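Tryptophanyl-tRNA synthetase (Cryptosporidium parvum Iowa II, PDB 3HV0) probably catalyses the ATP-dependent attachment of L-tryptophan to tRNA(Trp), as a class I aminoacyl-tRNA synthetase, and is represented here by its C-terminal part with tryptophan bound. Local coordinates at residues S85-V90 against F277-E282. Numbering follows the deposited sequence.
Sequences SESLHV and FVNDNE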
# COMPACT_ATOMS: atom_id res chain seq x y z
N SER A 85 -4.80 -21.33 2.80
CA SER A 85 -5.55 -22.56 2.54
C SER A 85 -7.02 -22.22 2.56
O SER A 85 -7.43 -21.25 3.19
CB SER A 85 -5.25 -23.63 3.60
OG SER A 85 -5.82 -23.29 4.86
N GLU A 86 -7.81 -23.04 1.87
CA GLU A 86 -9.24 -22.78 1.73
C GLU A 86 -9.99 -22.96 3.05
O GLU A 86 -10.99 -22.28 3.28
CB GLU A 86 -9.86 -23.66 0.65
CG GLU A 86 -11.13 -23.05 0.08
CD GLU A 86 -11.77 -23.90 -1.00
OE1 GLU A 86 -11.27 -23.87 -2.15
OE2 GLU A 86 -12.79 -24.56 -0.69
N SER A 87 -9.49 -23.85 3.91
CA SER A 87 -10.08 -24.06 5.23
C SER A 87 -9.10 -23.79 6.37
O SER A 87 -7.89 -23.93 6.23
CB SER A 87 -10.62 -25.48 5.34
OG SER A 87 -11.39 -25.61 6.52
N LEU A 88 -9.63 -23.36 7.50
CA LEU A 88 -8.81 -23.11 8.69
C LEU A 88 -8.43 -24.44 9.34
O LEU A 88 -9.25 -25.37 9.37
CB LEU A 88 -9.57 -22.24 9.69
CG LEU A 88 -9.32 -20.72 9.54
CD1 LEU A 88 -9.53 -20.21 8.10
CD2 LEU A 88 -10.18 -19.93 10.52
N HIS A 89 -7.19 -24.54 9.84
CA HIS A 89 -6.80 -25.68 10.70
C HIS A 89 -7.55 -25.51 12.01
O HIS A 89 -8.02 -24.41 12.34
CB HIS A 89 -5.30 -25.73 10.99
CG HIS A 89 -4.43 -25.70 9.77
ND1 HIS A 89 -3.36 -24.83 9.64
CD2 HIS A 89 -4.44 -26.43 8.63
CE1 HIS A 89 -2.77 -25.02 8.48
NE2 HIS A 89 -3.40 -25.99 7.84
N VAL A 90 -7.64 -26.58 12.78
CA VAL A 90 -8.25 -26.49 14.10
C VAL A 90 -7.36 -25.65 15.03
O VAL A 90 -7.86 -25.02 15.98
CB VAL A 90 -8.53 -27.88 14.69
CG1 VAL A 90 -9.24 -27.79 16.02
CG2 VAL A 90 -9.39 -28.69 13.72
N PHE A 277 -8.22 -30.03 9.45
CA PHE A 277 -9.03 -28.89 9.03
C PHE A 277 -10.45 -28.95 9.61
O PHE A 277 -10.97 -30.03 9.87
CB PHE A 277 -9.09 -28.78 7.51
CG PHE A 277 -7.75 -28.59 6.85
CD1 PHE A 277 -7.25 -27.31 6.62
CD2 PHE A 277 -7.01 -29.68 6.43
CE1 PHE A 277 -6.02 -27.13 5.98
CE2 PHE A 277 -5.78 -29.51 5.79
CZ PHE A 277 -5.28 -28.23 5.58
N VAL A 278 -11.08 -27.79 9.78
CA VAL A 278 -12.44 -27.76 10.33
C VAL A 278 -13.49 -28.39 9.42
O VAL A 278 -14.57 -28.72 9.89
CB VAL A 278 -12.91 -26.33 10.69
CG1 VAL A 278 -12.03 -25.74 11.79
CG2 VAL A 278 -12.92 -25.45 9.47
N ASN A 279 -13.18 -28.54 8.13
CA ASN A 279 -14.08 -29.22 7.19
C ASN A 279 -13.70 -30.68 6.90
O ASN A 279 -14.18 -31.27 5.93
CB ASN A 279 -14.17 -28.45 5.88
CG ASN A 279 -12.90 -28.50 5.06
OD1 ASN A 279 -11.81 -28.70 5.60
ND2 ASN A 279 -13.03 -28.31 3.76
N ASP A 280 -12.84 -31.27 7.74
CA ASP A 280 -12.48 -32.68 7.61
C ASP A 280 -13.62 -33.56 8.13
O ASP A 280 -14.22 -33.27 9.17
CB ASP A 280 -11.19 -33.02 8.38
CG ASP A 280 -9.93 -32.85 7.54
OD1 ASP A 280 -10.02 -32.75 6.31
OD2 ASP A 280 -8.84 -32.85 8.14
N ASN A 281 -13.89 -34.64 7.40
CA ASN A 281 -14.84 -35.65 7.85
C ASN A 281 -14.20 -36.56 8.90
O ASN A 281 -12.99 -36.51 9.10
CB ASN A 281 -15.41 -36.45 6.66
CG ASN A 281 -14.35 -37.22 5.89
OD1 ASN A 281 -13.31 -37.60 6.43
ND2 ASN A 281 -14.62 -37.47 4.61
N GLU A 282 -15.02 -37.40 9.53
CA GLU A 282 -14.56 -38.33 10.58
C GLU A 282 -13.38 -39.20 10.13
O GLU A 282 -12.44 -39.41 10.88
CB GLU A 282 -15.71 -39.23 11.04
CG GLU A 282 -15.57 -39.76 12.46
CD GLU A 282 -16.83 -40.46 12.98
OE1 GLU A 282 -17.82 -40.56 12.23
OE2 GLU A 282 -16.82 -40.90 14.15
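F277 and H89 each turn CG anti to their own carbonyl carbon (chi1 -61° and -53°), which sends the two side chains out side by side, pointing the same way. H89 and V90 open the HVGH form of the class I HIGH signature, which H92 completes, between strand 76-81 and helix 93-106 of the Rossmann-type catalytic domain. Residues 277-282 follow the KMSAS loop, whose chain is not modelled, so the contact joins the regions of both signatures. The side chain of H89 lies about 9 Å from the bound tryptophan. Its ring meets that of F277 obliquely, centroids 4.8 Å apart and planes at 48°, while H92 packs against H89 in turn. The weakly positive C-H rim of the phenyl also suits a carbonyl oxygen: S87 O approaches the ring edge near its plane, 3.5 Å from F277 CD1. That carbonyl accepts a 2.6 Å hydrogen bond from S85 OG, a small hydroxyl tied also to R81 NH2. H89 and F277 form a single antiparallel bridge as a non-hydrogen-bonded pair, flanked by the hydrogen bond from V278 N to L88 O (3.1 Å) and by backbone bonding of V90 with I276. The chain then leaves in a type I turn from F277 to D280. D280 suits the turn's last place because its carboxylate reaches back, OD2 taking F277 N at 3.2 Å from above the carboxylate plane and also pairing with K288. Farther on, N281 caps helix 282-292 through S284 N. Branched V278 and V90 fill the buried side against helix 344-367, V278 CG1 and V90 CG2 being 4.4 Å apart. S87, short enough to be enclosed here, sends OG anti to its backbone N, where it makes a weak 3.3 Å hydrogen bond to N279 OD1.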